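Local coordinates for putative esterase (Bacteroides intestinalis DSM 17393, PDB 5VOL), which is a carbohydrate esterase family 1 enzyme that hydrolyses ferulic acid esters, probably those on arabinoxylan, at residues R72-M82 and L261-F272. Numbering follows the deposited sequence.
Sequences RLVASGEACEM and LYQCLPFVTRIF
In this alpha/beta-hydrolase fold, the loop leading from helix 66-76 into strand 83-87 is tied to the C-terminal helix 254-271 where Cys80 meets Thr269. The N of Cys80 donates to Thr269 OG1 (3.1 Å) in a nearly straight bond, and that hydroxyl gives its own proton to Leu265 O, one turn earlier; accepting one bond and donating the other helps set the hydroxyl's orientation. Leu265 O takes two donors, Thr269 N and OG1, from opposite faces of its carbonyl plane. Next along the chain, the CA of Pro266 makes a weak C-H...O contact with Glu78 O at 3.4 Å; one water joins Glu78 O to Pro266 O and another Glu78 OE1 to Tyr262 O. Beside these polar contacts, Leu73 rests CD1 on Pro266 CD (3.9 Å), its side chain crossing the proline at about a right angle. Met82 bends at chi3 (89°), bringing CE to 3.6 Å from Thr269 OG1 while SD lies at the edge of the Phe272 ring; Cys80 SG meets the same ring edge, 3.9 Å from CD2. Helix 254-271 packs beside helix 66-76, where Leu265 also touches Val69 and Met70, with its other flank against strands 158-162 and 214-218, where Phe267 meets Phe216 edge-to-face.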
loop_
_atom_site.group_PDB
_atom_site.type_symbol
_atom_site.label_atom_id
_atom_site.label_comp_id
_atom_site.label_asym_id
_atom_site.label_seq_id
_atom_site.Cartn_x
_atom_site.Cartn_y
_atom_site.Cartn_z
ATOM N N ARG C 72 16.728 -1.926 -0.615
ATOM C CA ARG C 72 15.683 -0.904 -0.588
ATOM C C ARG C 72 15.371 -0.432 0.844
ATOM O O ARG C 72 15.425 0.770 1.142
ATOM C CB ARG C 72 14.406 -1.436 -1.272
ATOM C CG ARG C 72 13.185 -0.536 -1.111
ATOM C CD ARG C 72 13.180 0.590 -2.156
ATOM N NE ARG C 72 12.736 0.155 -3.483
ATOM C CZ ARG C 72 13.538 -0.052 -4.523
ATOM N NH1 ARG C 72 13.027 -0.427 -5.689
ATOM N NH2 ARG C 72 14.848 0.129 -4.412
ATOM N N LEU C 73 15.055 -1.362 1.741
ATOM C CA LEU C 73 14.572 -0.974 3.056
ATOM C C LEU C 73 15.695 -0.445 3.961
ATOM O O LEU C 73 15.450 0.386 4.840
ATOM C CB LEU C 73 13.838 -2.149 3.714
ATOM C CG LEU C 73 12.561 -2.547 2.951
ATOM C CD1 LEU C 73 11.812 -3.687 3.616
ATOM C CD2 LEU C 73 11.630 -1.347 2.756
ATOM N N VAL C 74 16.929 -0.889 3.741
ATOM C CA VAL C 74 18.042 -0.343 4.512
ATOM C C VAL C 74 18.280 1.116 4.099
ATOM O O VAL C 74 18.493 1.973 4.949
ATOM C CB VAL C 74 19.333 -1.174 4.335
ATOM C CG1 VAL C 74 20.541 -0.379 4.779
ATOM C CG2 VAL C 74 19.228 -2.518 5.108
ATOM N N ALA C 75 18.212 1.401 2.804
ATOM C CA ALA C 75 18.455 2.760 2.302
ATOM C C ALA C 75 17.394 3.765 2.764
ATOM O O ALA C 75 17.699 4.932 2.951
ATOM C CB ALA C 75 18.539 2.757 0.800
ATOM N N SER C 76 16.158 3.309 2.947
ATOM C CA SER C 76 15.075 4.180 3.396
ATOM C C SER C 76 15.006 4.277 4.920
ATOM O O SER C 76 14.250 5.080 5.458
ATOM C CB SER C 76 13.731 3.683 2.871
ATOM O OG SER C 76 13.302 2.538 3.598
ATOM N N GLY C 77 15.775 3.441 5.608
ATOM C CA GLY C 77 15.737 3.392 7.057
ATOM C C GLY C 77 14.605 2.549 7.627
ATOM O O GLY C 77 14.480 2.420 8.838
ATOM N N GLU C 78 13.764 1.980 6.772
ATOM C CA GLU C 78 12.669 1.158 7.268
ATOM C C GLU C 78 13.154 -0.173 7.862
ATOM O O GLU C 78 12.520 -0.726 8.764
ATOM C CB GLU C 78 11.664 0.889 6.149
ATOM C CG GLU C 78 10.900 2.127 5.704
ATOM C CD GLU C 78 10.070 1.841 4.485
ATOM O OE1 GLU C 78 9.031 1.164 4.628
ATOM O OE2 GLU C 78 10.481 2.257 3.385
ATOM N N ALA C 79 14.269 -0.693 7.351
ATOM C CA ALA C 79 14.894 -1.852 7.987
ATOM C C ALA C 79 16.293 -1.471 8.431
ATOM O O ALA C 79 16.962 -0.700 7.749
ATOM C CB ALA C 79 14.938 -3.049 7.020
ATOM N N CYS C 80 16.739 -1.995 9.570
ATOM C CA CYS C 80 18.137 -1.827 9.961
ATOM C C CYS C 80 18.993 -2.899 9.284
ATOM O O CYS C 80 18.479 -3.921 8.816
ATOM C CB CYS C 80 18.294 -1.906 11.481
ATOM S SG CYS C 80 17.988 -3.580 12.147
ATOM N N GLU C 81 20.295 -2.666 9.191
ATOM C CA GLU C 81 21.166 -3.718 8.701
ATOM C C GLU C 81 21.090 -4.906 9.665
ATOM O O GLU C 81 21.059 -4.740 10.880
ATOM C CB GLU C 81 22.598 -3.228 8.558
ATOM C CG GLU C 81 22.807 -2.218 7.459
ATOM C CD GLU C 81 24.279 -1.988 7.213
ATOM O OE1 GLU C 81 25.016 -1.867 8.209
ATOM O OE2 GLU C 81 24.708 -1.961 6.046
ATOM N N MET C 82 21.016 -6.106 9.113
ATOM C CA MET C 82 20.898 -7.305 9.929
ATOM C C MET C 82 21.416 -8.496 9.142
ATOM O O MET C 82 21.399 -8.490 7.910
ATOM C CB MET C 82 19.441 -7.551 10.356
ATOM C CG MET C 82 18.503 -8.052 9.216
ATOM S SD MET C 82 16.762 -8.172 9.718
ATOM C CE MET C 82 16.185 -6.498 9.331
ATOM N N LEU C 261 7.884 -9.914 3.021
ATOM C CA LEU C 261 9.148 -9.339 3.487
ATOM C C LEU C 261 9.063 -7.856 3.767
ATOM O O LEU C 261 9.727 -7.356 4.670
ATOM C CB LEU C 261 10.256 -9.570 2.463
ATOM C CG LEU C 261 10.922 -10.933 2.486
ATOM C CD1 LEU C 261 11.985 -10.962 1.402
ATOM C CD2 LEU C 261 11.554 -11.181 3.864
ATOM N N TYR C 262 8.262 -7.147 2.971
ATOM C CA TYR C 262 8.124 -5.709 3.120
ATOM C C TYR C 262 7.392 -5.337 4.405
ATOM O O TYR C 262 7.482 -4.201 4.870
ATOM C CB TYR C 262 7.414 -5.112 1.889
ATOM C CG TYR C 262 8.351 -4.908 0.714
ATOM C CD1 TYR C 262 9.080 -3.735 0.596
ATOM C CD2 TYR C 262 8.527 -5.895 -0.263
ATOM C CE1 TYR C 262 9.941 -3.526 -0.457
ATOM C CE2 TYR C 262 9.400 -5.701 -1.332
ATOM C CZ TYR C 262 10.100 -4.502 -1.416
ATOM O OH TYR C 262 10.967 -4.258 -2.449
ATOM N N GLN C 263 6.685 -6.288 5.000
ATOM C CA GLN C 263 6.116 -6.071 6.333
ATOM C C GLN C 263 7.010 -6.668 7.425
ATOM O O GLN C 263 7.171 -6.092 8.519
ATOM C CB GLN C 263 4.711 -6.665 6.407
ATOM C CG GLN C 263 3.706 -5.835 5.625
ATOM C CD GLN C 263 2.564 -6.651 5.040
ATOM O OE1 GLN C 263 1.913 -6.210 4.087
ATOM N NE2 GLN C 263 2.301 -7.838 5.610
ATOM N N CYS C 264 7.590 -7.824 7.117
ATOM C CA CYS C 264 8.411 -8.563 8.082
ATOM C C CYS C 264 9.678 -7.824 8.480
ATOM O O CYS C 264 9.980 -7.708 9.657
ATOM C CB CYS C 264 8.786 -9.936 7.516
ATOM S SG CYS C 264 9.841 -10.931 8.604
ATOM N N LEU C 265 10.431 -7.334 7.505
ATOM C CA LEU C 265 11.713 -6.721 7.821
ATOM C C LEU C 265 11.576 -5.427 8.642
ATOM O O LEU C 265 12.308 -5.238 9.633
ATOM C CB LEU C 265 12.499 -6.485 6.535
ATOM C CG LEU C 265 12.874 -7.819 5.856
ATOM C CD1 LEU C 265 13.512 -7.563 4.497
ATOM C CD2 LEU C 265 13.811 -8.652 6.767
ATOM N N PRO C 266 10.628 -4.547 8.275
ATOM C CA PRO C 266 10.423 -3.387 9.168
ATOM C C PRO C 266 9.885 -3.774 10.544
ATOM O O PRO C 266 10.210 -3.121 11.535
ATOM C CB PRO C 266 9.394 -2.518 8.405
ATOM C CG PRO C 266 9.633 -2.853 6.947
ATOM C CD PRO C 266 9.970 -4.371 6.966
ATOM N N PHE C 267 9.064 -4.819 10.600
ATOM C CA PHE C 267 8.498 -5.305 11.853
ATOM C C PHE C 267 9.575 -5.743 12.844
ATOM O O PHE C 267 9.602 -5.258 13.972
ATOM C CB PHE C 267 7.529 -6.459 11.585
ATOM C CG PHE C 267 7.156 -7.254 12.812
ATOM C CD1 PHE C 267 6.330 -6.710 13.796
ATOM C CD2 PHE C 267 7.592 -8.563 12.959
ATOM C CE1 PHE C 267 5.975 -7.445 14.922
ATOM C CE2 PHE C 267 7.240 -9.316 14.088
ATOM C CZ PHE C 267 6.429 -8.753 15.067
ATOM N N VAL C 268 10.464 -6.655 12.448
ATOM C CA VAL C 268 11.497 -7.094 13.395
ATOM C C VAL C 268 12.440 -5.935 13.732
ATOM O O VAL C 268 12.937 -5.829 14.858
ATOM C CB VAL C 268 12.304 -8.315 12.869
ATOM C CG1 VAL C 268 11.360 -9.474 12.601
ATOM C CG2 VAL C 268 13.063 -7.973 11.613
ATOM N N THR C 269 12.671 -5.047 12.769
ATOM C CA THR C 269 13.516 -3.884 13.024
ATOM C C THR C 269 12.939 -3.046 14.162
ATOM O O THR C 269 13.672 -2.584 15.034
ATOM C CB THR C 269 13.680 -3.029 11.766
ATOM O OG1 THR C 269 14.494 -3.741 10.832
ATOM C CG2 THR C 269 14.356 -1.676 12.083
ATOM N N ARG C 270 11.623 -2.876 14.168
ATOM C CA ARG C 270 10.946 -2.189 15.262
ATOM C C ARG C 270 11.177 -2.882 16.602
ATOM O O ARG C 270 11.493 -2.229 17.598
ATOM C CB ARG C 270 9.444 -2.085 14.987
ATOM C CG ARG C 270 9.092 -0.966 14.024
ATOM C CD ARG C 270 7.608 -0.702 13.972
ATOM N NE ARG C 270 6.805 -1.814 13.469
ATOM C CZ ARG C 270 6.539 -2.018 12.184
ATOM N NH1 ARG C 270 7.042 -1.210 11.256
ATOM N NH2 ARG C 270 5.781 -3.038 11.823
ATOM N N ILE C 271 11.027 -4.209 16.629
ATOM C CA ILE C 271 11.152 -4.939 17.884
ATOM C C ILE C 271 12.596 -4.979 18.399
ATOM O O ILE C 271 12.817 -4.960 19.607
ATOM C CB ILE C 271 10.605 -6.387 17.753
ATOM C CG1 ILE C 271 9.216 -6.368 17.114
ATOM C CG2 ILE C 271 10.508 -7.042 19.117
ATOM C CD1 ILE C 271 8.222 -5.484 17.861
ATOM N N PHE C 272 13.575 -5.042 17.500
ATOM C CA PHE C 272 14.979 -5.094 17.912
ATOM C C PHE C 272 15.290 -3.931 18.862
ATOM O O PHE C 272 14.828 -2.801 18.604
ATOM C CB PHE C 272 15.918 -5.015 16.696
ATOM C CG PHE C 272 15.975 -6.269 15.851
ATOM C CD1 PHE C 272 15.780 -7.525 16.402
ATOM C CD2 PHE C 272 16.253 -6.174 14.498
ATOM C CE1 PHE C 272 15.854 -8.669 15.620
ATOM C CE2 PHE C 272 16.325 -7.296 13.705
ATOM C CZ PHE C 272 16.121 -8.559 14.271
HETATM O O HOH W 1 11.203 -0.323 11.078
HETATM O O HOH W 2 7.697 -1.302 3.414
#